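Local atomic coordinates of putative lipoprotein YerB (Bacillus subtilis, PDB entry 2PSB), a protein that is of unknown function but is probably a membrane-attached lipoprotein and interacts with the DNA helicase PcrA. Residues 29-34 against 117-122; 36-41 against 139-144; 64-69 against 81-86. One frame throughout, in Å; residues are numbered along the deposited sequence.

Contact 1 (29-34 against 117-122); sequences ERRPVA and AADYMN
Arg31 and Asp119 face each other from backbones that never come close, their CA atoms being 11.4 Å apart. Each lies in loop just ahead of a strand: 29-34 leads into strand 33-37 and 117-122 into strand 120-122. An extended arginine spans the interval. Its CG leaves anti to the backbone N (chi1 -175°) and the chain stays straight to NE, carrying the guanidinium out to the carboxylate. There NH1 and NH2 grip a single oxygen end-on: OD2 of Asp119 is 2.8 Å from NH2 of Arg31 and 3.0 Å from NH1. The oxygen lies in the guanidinium plane and is approached on its anti side, while the two flat groups stand nearly perpendicular, at 81°. Lys160 also makes a salt bridge to this OD2. NE and NH1 of Arg31 are tied to the carbonyl oxygens of Asp97 and Lys160, which probably fixes the rotation of the group. A leucine in place of Arg31 would probably leave Asp119 with Lys160 as its main counter-charge and those carbonyls without these donors. Strand 99-102 runs between strands 33-37 and 120-122, parallel to both; Val33 and Met121 pack on its Val101, and Met121 also touches Ile150 and Ala153 of helix 147-157.

Contact 2 (36-41 against 139-144); sequences VVNNHP and PPHNSY
His40 and His141 form an offset (parallel-displaced) stack where the chain leaves strand 33-37 and where, on the other side, the loop that carries Pro140, with a cis peptide bond before it, and His141 leads into strand 143-146. That second strand is the middle one of a small three-stranded antiparallel sheet. The side chain of His40 can be followed outward. Its CB lies 3.5 Å from CE1 of His141, and CG, placed beside the carbonyl carbon (chi1 176°), meets the same carbon at an equal distance. CD2 of His40 is 3.9 Å from that CE1. On the other branch the partner changes: ND1 of His40 is 3.7 Å from NE2 of His141, and CE1 of His40 is 3.9 Å from that nitrogen. The walk ends at NE2 of His40, 4.2 Å from NE2 of His141, which stands over the centre of the His40 ring. The planes are tilted by 25° and the centroids are 4.3 Å apart. ND1 of His40 accepts the backbone N-H of Lys42, which should restrict ring rotation. CD of Pro41 lies on the opposite face, toward the rim. At the edge of the His141 ring lies the amide of Asn38, tilted by 41° from the ring plane, with CG of Asn38 3.6 Å from ND1 of His141.

Contact 3 (64-69 against 81-86); sequences ITRFLA and PVRSAR
Arg66 meets Arg83, Ser84 and Arg86 through a side chain that starts straight and then bends: CG points directly opposite the backbone N (chi1 -179°), and turns at chi2 and chi3 swing the guanidinium across the 81-86 loop. Arg86 is folded differently, with CG beside its own backbone N (chi1 -71°) and further bends that bring its head back to Arg66. On the way out, CD of Arg66 rests 3.4 Å from CB of Arg83, an aliphatic touch between two chains that cross at about a right angle. Farther on, NH2 of Arg66 lies closest to CD of Arg83, at 3.1 Å, with NE of Arg83 farther off at 3.6 Å. Arg66 belongs to strand 65-71, paired antiparallel with strands 33-37 and 54-59, whereas the loop links strand 78-79 to helix 87-94, with Arg86 in the N-cap position. Ser84, a residue known to be phosphorylated but unmodified here, places its carbonyl O over one face of the Arg66 guanidinium, 3.5 Å from NE but badly angled for a hydrogen bond. NH1 of Arg66 comes edge-on to a face of the Arg86 guanidinium, the planes 73° apart; its 2.8 Å spacing from NH1 of Arg86 is too short for two donors, which makes this detail doubtful.

The three contacts show how chemistry follows position within one DUF3048 N-terminal region. Contacts 1 and 2 are carried by residues flanking strand 33-37, Arg31 ahead of it and His40 beyond it, and contact 3 uses its antiparallel neighbour, strand 65-71. The centre of contact 3 lies about 8 Å from the centre of the chain, those of the other two about 14 Å, yet all three are only partly buried. Opposite charges pair in contact 1, imidazoles stack in contact 2, and like charges meet in contact 3. Contacts 2 and 3 are close neighbours, joined by a probable hydrogen bond from ND2 of Asn39 to OG1 of Thr65, whereas Ala34 of contact 1 merely packs on Leu68.

Contact 1 (29-34 against 117-122)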
loop_
_atom_site.group_PDB
_atom_site.type_symbol
_atom_site.label_atom_id
_atom_site.label_comp_id
_atom_site.label_asym_id
_atom_site.label_seq_id
_atom_site.Cartn_x
_atom_site.Cartn_y
_atom_site.Cartn_z
ATOM N N GLU A 29 -0.829 3.707 20.371
ATOM C CA GLU A 29 0.614 3.850 20.421
ATOM C C GLU A 29 1.352 2.834 19.571
ATOM O O GLU A 29 2.575 2.843 19.516
ATOM C CB GLU A 29 1.088 3.770 21.866
ATOM C CG GLU A 29 0.724 4.994 22.673
ATOM C CD GLU A 29 0.856 4.757 24.162
ATOM O OE1 GLU A 29 -0.046 4.117 24.746
ATOM O OE2 GLU A 29 1.870 5.199 24.741
ATOM N N ARG A 30 0.610 1.959 18.900
ATOM C CA ARG A 30 1.236 0.952 18.057
ATOM C C ARG A 30 1.829 1.589 16.802
ATOM O O ARG A 30 1.110 2.151 15.972
ATOM C CB ARG A 30 0.232 -0.125 17.670
ATOM C CG ARG A 30 0.878 -1.332 17.030
ATOM C CD ARG A 30 -0.038 -2.540 17.125
ATOM N NE ARG A 30 -1.330 -2.261 16.522
ATOM C CZ ARG A 30 -2.399 -3.029 16.670
ATOM N NH1 ARG A 30 -2.328 -4.135 17.407
ATOM N NH2 ARG A 30 -3.542 -2.688 16.090
ATOM N N ARG A 31 3.148 1.513 16.684
ATOM C CA ARG A 31 3.851 2.076 15.542
ATOM C C ARG A 31 3.442 1.393 14.239
ATOM O O ARG A 31 3.294 0.175 14.186
ATOM C CB ARG A 31 5.357 1.922 15.738
ATOM C CG ARG A 31 6.173 2.585 14.669
ATOM C CD ARG A 31 7.638 2.507 14.979
ATOM N NE ARG A 31 8.437 3.184 13.963
ATOM C CZ ARG A 31 9.760 3.171 13.929
ATOM N NH1 ARG A 31 10.431 2.511 14.858
ATOM N NH2 ARG A 31 10.409 3.818 12.970
ATOM N N PRO A 32 3.250 2.181 13.168
ATOM C CA PRO A 32 2.864 1.617 11.874
ATOM C C PRO A 32 3.934 0.669 11.333
ATOM O O PRO A 32 5.133 0.885 11.539
ATOM C CB PRO A 32 2.714 2.858 10.987
ATOM C CG PRO A 32 2.289 3.916 11.956
ATOM C CD PRO A 32 3.221 3.654 13.121
ATOM N N VAL A 33 3.482 -0.387 10.661
ATOM C CA VAL A 33 4.365 -1.363 10.027
ATOM C C VAL A 33 3.989 -1.354 8.539
ATOM O O VAL A 33 2.847 -1.645 8.178
ATOM C CB VAL A 33 4.163 -2.791 10.625
ATOM C CG1 VAL A 33 5.022 -3.810 9.878
ATOM C CG2 VAL A 33 4.557 -2.795 12.109
ATOM N N ALA A 34 4.948 -0.983 7.694
ATOM C CA ALA A 34 4.755 -0.917 6.240
ATOM C C ALA A 34 5.484 -2.071 5.554
ATOM O O ALA A 34 6.710 -2.125 5.551
ATOM C CB ALA A 34 5.280 0.418 5.694
ATOM N N ALA A 117 17.628 6.070 6.145
ATOM C CA ALA A 117 16.306 6.550 5.742
ATOM C C ALA A 117 15.168 6.024 6.606
ATOM O O ALA A 117 14.171 6.714 6.788
ATOM C CB ALA A 117 16.042 6.207 4.276
ATOM N N ALA A 118 15.309 4.821 7.155
ATOM C CA ALA A 118 14.236 4.265 7.969
ATOM C C ALA A 118 14.595 2.963 8.684
ATOM O O ALA A 118 15.491 2.233 8.254
ATOM C CB ALA A 118 13.008 4.039 7.088
ATOM N N ASP A 119 13.899 2.682 9.784
ATOM C CA ASP A 119 14.125 1.441 10.515
ATOM C C ASP A 119 13.569 0.343 9.624
ATOM O O ASP A 119 12.355 0.271 9.418
ATOM C CB ASP A 119 13.372 1.430 11.850
ATOM C CG ASP A 119 13.896 2.460 12.830
ATOM O OD1 ASP A 119 15.137 2.594 12.939
ATOM O OD2 ASP A 119 13.067 3.123 13.496
ATOM N N TYR A 120 14.446 -0.508 9.097
ATOM C CA TYR A 120 13.998 -1.571 8.208
ATOM C C TYR A 120 14.292 -2.995 8.649
ATOM O O TYR A 120 15.046 -3.244 9.594
ATOM C CB TYR A 120 14.568 -1.367 6.801
ATOM C CG TYR A 120 16.082 -1.423 6.693
ATOM C CD1 TYR A 120 16.876 -0.361 7.135
ATOM C CD2 TYR A 120 16.719 -2.514 6.091
ATOM C CE1 TYR A 120 18.268 -0.382 6.971
ATOM C CE2 TYR A 120 18.104 -2.543 5.925
ATOM C CZ TYR A 120 18.872 -1.473 6.362
ATOM O OH TYR A 120 20.238 -1.473 6.161
HETATM N N MSE A 121 13.663 -3.922 7.941
HETATM C CA MSE A 121 13.814 -5.351 8.165
HETATM C C MSE A 121 13.939 -5.946 6.763
HETATM O O MSE A 121 12.981 -5.938 5.984
HETATM C CB MSE A 121 12.579 -5.912 8.862
HETATM C CG MSE A 121 12.713 -7.356 9.263
HETATM SE SE MSE A 121 11.031 -8.077 9.781
HETATM C CE MSE A 121 10.810 -7.006 11.370
ATOM N N ASN A 122 15.128 -6.446 6.449
ATOM C CA ASN A 122 15.410 -7.015 5.140
ATOM C C ASN A 122 15.343 -8.533 5.177
ATOM O O ASN A 122 16.055 -9.188 5.950
ATOM C CB ASN A 122 16.800 -6.573 4.665
ATOM C CG ASN A 122 16.971 -6.686 3.161
ATOM O OD1 ASN A 122 16.399 -7.568 2.519
ATOM N ND2 ASN A 122 17.778 -5.799 2.594
#

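Contact 2 (36-41 against 139-144)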
loop_
_atom_site.group_PDB
_atom_site.type_symbol
_atom_site.label_atom_id
_atom_site.label_comp_id
_atom_site.label_asym_id
_atom_site.label_seq_id
_atom_site.Cartn_x
_atom_site.Cartn_y
_atom_site.Cartn_z
ATOM N N VAL A 36 6.343 -4.327 2.099
ATOM C CA VAL A 36 6.352 -4.350 0.638
ATOM C C VAL A 36 5.801 -5.712 0.248
ATOM O O VAL A 36 6.408 -6.738 0.538
ATOM C CB VAL A 36 7.751 -4.227 0.067
ATOM C CG1 VAL A 36 7.723 -4.562 -1.423
ATOM C CG2 VAL A 36 8.269 -2.815 0.290
ATOM N N VAL A 37 4.646 -5.719 -0.406
ATOM C CA VAL A 37 4.008 -6.971 -0.783
ATOM C C VAL A 37 3.980 -7.261 -2.286
ATOM O O VAL A 37 3.535 -6.444 -3.103
ATOM C CB VAL A 37 2.571 -7.035 -0.209
ATOM C CG1 VAL A 37 1.885 -8.327 -0.633
ATOM C CG2 VAL A 37 2.617 -6.940 1.309
ATOM N N ASN A 38 4.475 -8.452 -2.608
ATOM C CA ASN A 38 4.563 -9.003 -3.959
ATOM C C ASN A 38 3.187 -8.974 -4.652
ATOM O O ASN A 38 2.203 -9.475 -4.106
ATOM C CB ASN A 38 5.054 -10.454 -3.834
ATOM C CG ASN A 38 5.657 -11.017 -5.118
ATOM O OD1 ASN A 38 6.335 -12.050 -5.078
ATOM N ND2 ASN A 38 5.425 -10.362 -6.242
ATOM N N ASN A 39 3.105 -8.378 -5.838
ATOM C CA ASN A 39 1.833 -8.391 -6.549
ATOM C C ASN A 39 1.987 -9.043 -7.923
ATOM O O ASN A 39 1.218 -8.779 -8.854
ATOM C CB ASN A 39 1.241 -6.989 -6.687
ATOM C CG ASN A 39 -0.150 -7.011 -7.300
ATOM O OD1 ASN A 39 -1.003 -7.816 -6.909
ATOM N ND2 ASN A 39 -0.387 -6.134 -8.261
ATOM N N HIS A 40 3.003 -9.888 -8.048
ATOM C CA HIS A 40 3.225 -10.620 -9.282
ATOM C C HIS A 40 2.108 -11.650 -9.290
ATOM O O HIS A 40 1.764 -12.195 -8.245
ATOM C CB HIS A 40 4.586 -11.318 -9.264
ATOM C CG HIS A 40 4.843 -12.170 -10.471
ATOM N ND1 HIS A 40 4.224 -13.388 -10.671
ATOM C CD2 HIS A 40 5.637 -11.971 -11.549
ATOM C CE1 HIS A 40 4.628 -13.903 -11.818
ATOM N NE2 HIS A 40 5.485 -13.063 -12.372
ATOM N N PRO A 41 1.525 -11.932 -10.467
ATOM C CA PRO A 41 0.432 -12.908 -10.572
ATOM C C PRO A 41 0.577 -14.151 -9.685
ATOM O O PRO A 41 -0.388 -14.576 -9.049
ATOM C CB PRO A 41 0.420 -13.242 -12.057
ATOM C CG PRO A 41 0.782 -11.919 -12.690
ATOM C CD PRO A 41 1.917 -11.433 -11.801
ATOM N N PRO A 139 10.315 -19.884 -5.027
ATOM C CA PRO A 139 10.957 -18.571 -4.960
ATOM C C PRO A 139 10.770 -17.860 -6.292
ATOM O O PRO A 139 10.698 -18.505 -7.339
ATOM C CB PRO A 139 12.429 -18.909 -4.691
ATOM C CG PRO A 139 12.364 -20.194 -3.976
ATOM C CD PRO A 139 11.291 -20.949 -4.748
ATOM N N PRO A 140 10.709 -16.522 -6.276
ATOM C CA PRO A 140 10.800 -15.669 -5.090
ATOM C C PRO A 140 9.448 -15.107 -4.682
ATOM O O PRO A 140 9.353 -13.955 -4.283
ATOM C CB PRO A 140 11.758 -14.588 -5.542
ATOM C CG PRO A 140 11.313 -14.351 -6.953
ATOM C CD PRO A 140 11.048 -15.761 -7.494
ATOM N N HIS A 141 8.409 -15.932 -4.789
ATOM C CA HIS A 141 7.044 -15.534 -4.443
ATOM C C HIS A 141 6.577 -16.350 -3.239
ATOM O O HIS A 141 5.376 -16.446 -2.962
ATOM C CB HIS A 141 6.099 -15.799 -5.625
ATOM C CG HIS A 141 6.540 -15.173 -6.913
ATOM N ND1 HIS A 141 6.751 -13.818 -7.049
ATOM C CD2 HIS A 141 6.819 -15.718 -8.123
ATOM C CE1 HIS A 141 7.145 -13.553 -8.282
ATOM N NE2 HIS A 141 7.195 -14.689 -8.954
ATOM N N ASN A 142 7.527 -16.941 -2.522
ATOM C CA ASN A 142 7.180 -17.771 -1.376
ATOM C C ASN A 142 7.749 -17.258 -0.050
ATOM O O ASN A 142 7.818 -17.993 0.924
ATOM C CB ASN A 142 7.652 -19.206 -1.638
ATOM C CG ASN A 142 9.171 -19.355 -1.567
ATOM O OD1 ASN A 142 9.929 -18.445 -1.923
ATOM N ND2 ASN A 142 9.617 -20.519 -1.120
ATOM N N SER A 143 8.120 -15.984 -0.019
ATOM C CA SER A 143 8.710 -15.372 1.168
ATOM C C SER A 143 7.736 -14.605 2.083
ATOM O O SER A 143 7.184 -13.571 1.699
ATOM C CB SER A 143 9.852 -14.456 0.715
ATOM O OG SER A 143 10.368 -13.717 1.799
ATOM N N TYR A 144 7.535 -15.120 3.294
ATOM C CA TYR A 144 6.637 -14.499 4.266
ATOM C C TYR A 144 7.266 -14.242 5.639
ATOM O O TYR A 144 8.339 -14.746 5.961
ATOM C CB TYR A 144 5.421 -15.384 4.536
ATOM C CG TYR A 144 4.565 -15.702 3.341
ATOM C CD1 TYR A 144 4.954 -16.670 2.413
ATOM C CD2 TYR A 144 3.367 -15.018 3.126
ATOM C CE1 TYR A 144 4.171 -16.953 1.298
ATOM C CE2 TYR A 144 2.571 -15.287 2.020
ATOM C CZ TYR A 144 2.980 -16.254 1.104
ATOM O OH TYR A 144 2.214 -16.508 -0.004
#

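Contact 3 (64-69 against 81-86)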
loop_
_atom_site.group_PDB
_atom_site.type_symbol
_atom_site.label_atom_id
_atom_site.label_comp_id
_atom_site.label_asym_id
_atom_site.label_seq_id
_atom_site.Cartn_x
_atom_site.Cartn_y
_atom_site.Cartn_z
ATOM N N ILE A 64 4.718 -4.989 -13.964
ATOM C CA ILE A 64 4.118 -5.584 -12.780
ATOM C C ILE A 64 4.104 -4.555 -11.653
ATOM O O ILE A 64 5.073 -3.810 -11.465
ATOM C CB ILE A 64 4.903 -6.839 -12.326
ATOM C CG1 ILE A 64 4.748 -7.954 -13.370
ATOM C CG2 ILE A 64 4.409 -7.321 -10.951
ATOM C CD1 ILE A 64 3.366 -8.608 -13.405
ATOM N N THR A 65 2.996 -4.510 -10.918
ATOM C CA THR A 65 2.858 -3.579 -9.809
ATOM C C THR A 65 3.182 -4.274 -8.497
ATOM O O THR A 65 3.216 -5.500 -8.416
ATOM C CB THR A 65 1.439 -3.021 -9.693
ATOM O OG1 THR A 65 0.525 -4.102 -9.534
ATOM C CG2 THR A 65 1.071 -2.214 -10.914
ATOM N N ARG A 66 3.399 -3.470 -7.467
ATOM C CA ARG A 66 3.736 -3.992 -6.155
ATOM C C ARG A 66 3.041 -3.139 -5.112
ATOM O O ARG A 66 2.791 -1.957 -5.337
ATOM C CB ARG A 66 5.257 -3.956 -5.963
ATOM C CG ARG A 66 5.738 -4.508 -4.641
ATOM C CD ARG A 66 6.920 -5.426 -4.867
ATOM N NE ARG A 66 7.974 -4.752 -5.607
ATOM C CZ ARG A 66 8.842 -5.371 -6.404
ATOM N NH1 ARG A 66 9.777 -4.671 -7.035
ATOM N NH2 ARG A 66 8.766 -6.679 -6.592
ATOM N N PHE A 67 2.757 -3.741 -3.965
ATOM C CA PHE A 67 2.058 -3.070 -2.874
ATOM C C PHE A 67 2.931 -2.681 -1.685
ATOM O O PHE A 67 3.986 -3.277 -1.429
ATOM C CB PHE A 67 0.977 -3.989 -2.292
ATOM C CG PHE A 67 -0.003 -4.531 -3.298
ATOM C CD1 PHE A 67 -0.667 -5.729 -3.040
ATOM C CD2 PHE A 67 -0.267 -3.861 -4.481
ATOM C CE1 PHE A 67 -1.581 -6.258 -3.950
ATOM C CE2 PHE A 67 -1.174 -4.377 -5.403
ATOM C CZ PHE A 67 -1.834 -5.581 -5.137
ATOM N N LEU A 68 2.455 -1.676 -0.961
ATOM C CA LEU A 68 3.053 -1.248 0.296
ATOM C C LEU A 68 1.794 -1.301 1.154
ATOM O O LEU A 68 0.873 -0.516 0.949
ATOM C CB LEU A 68 3.590 0.184 0.268
ATOM C CG LEU A 68 4.199 0.579 1.628
ATOM C CD1 LEU A 68 5.470 -0.263 1.909
ATOM C CD2 LEU A 68 4.527 2.052 1.651
ATOM N N ALA A 69 1.731 -2.275 2.055
ATOM C CA ALA A 69 0.586 -2.433 2.941
ATOM C C ALA A 69 0.962 -1.886 4.308
ATOM O O ALA A 69 1.855 -2.409 4.985
ATOM C CB ALA A 69 0.184 -3.900 3.044
ATOM N N PRO A 81 3.228 -12.546 -0.031
ATOM C CA PRO A 81 4.691 -12.705 -0.040
ATOM C C PRO A 81 5.400 -11.356 -0.004
ATOM O O PRO A 81 4.893 -10.363 -0.531
ATOM C CB PRO A 81 4.958 -13.460 -1.347
ATOM C CG PRO A 81 3.650 -14.157 -1.635
ATOM C CD PRO A 81 2.623 -13.134 -1.236
ATOM N N VAL A 82 6.574 -11.325 0.617
ATOM C CA VAL A 82 7.341 -10.092 0.712
ATOM C C VAL A 82 8.198 -9.940 -0.525
ATOM O O VAL A 82 8.653 -10.927 -1.098
ATOM C CB VAL A 82 8.231 -10.093 1.963
ATOM C CG1 VAL A 82 8.808 -8.698 2.203
ATOM C CG2 VAL A 82 7.422 -10.557 3.151
ATOM N N ARG A 83 8.416 -8.698 -0.936
ATOM C CA ARG A 83 9.196 -8.421 -2.131
ATOM C C ARG A 83 10.192 -7.283 -1.951
ATOM O O ARG A 83 10.279 -6.666 -0.891
ATOM C CB ARG A 83 8.260 -8.084 -3.300
ATOM C CG ARG A 83 8.199 -9.135 -4.394
ATOM C CD ARG A 83 9.536 -9.270 -5.086
ATOM N NE ARG A 83 9.506 -10.211 -6.200
ATOM C CZ ARG A 83 10.519 -10.386 -7.041
ATOM N NH1 ARG A 83 11.633 -9.684 -6.886
ATOM N NH2 ARG A 83 10.424 -11.255 -8.039
ATOM N N SER A 84 10.932 -7.016 -3.022
ATOM C CA SER A 84 11.958 -5.975 -3.056
ATOM C C SER A 84 11.474 -4.562 -2.794
ATOM O O SER A 84 10.367 -4.195 -3.164
ATOM C CB SER A 84 12.671 -6.004 -4.405
ATOM O OG SER A 84 13.413 -7.193 -4.536
ATOM N N ALA A 85 12.336 -3.760 -2.177
ATOM C CA ALA A 85 12.012 -2.378 -1.861
ATOM C C ALA A 85 12.435 -1.437 -2.984
ATOM O O ALA A 85 13.413 -1.693 -3.687
ATOM C CB ALA A 85 12.698 -1.972 -0.562
ATOM N N ARG A 86 11.682 -0.350 -3.141
ATOM C CA ARG A 86 11.953 0.663 -4.153
ATOM C C ARG A 86 11.970 2.000 -3.442
ATOM O O ARG A 86 11.346 2.142 -2.396
ATOM C CB ARG A 86 10.868 0.639 -5.239
ATOM C CG ARG A 86 10.930 -0.586 -6.135
ATOM C CD ARG A 86 12.228 -0.600 -6.928
ATOM N NE ARG A 86 12.830 -1.931 -6.972
ATOM C CZ ARG A 86 12.354 -2.945 -7.686
ATOM N NH1 ARG A 86 11.265 -2.786 -8.426
ATOM N NH2 ARG A 86 12.964 -4.119 -7.648
#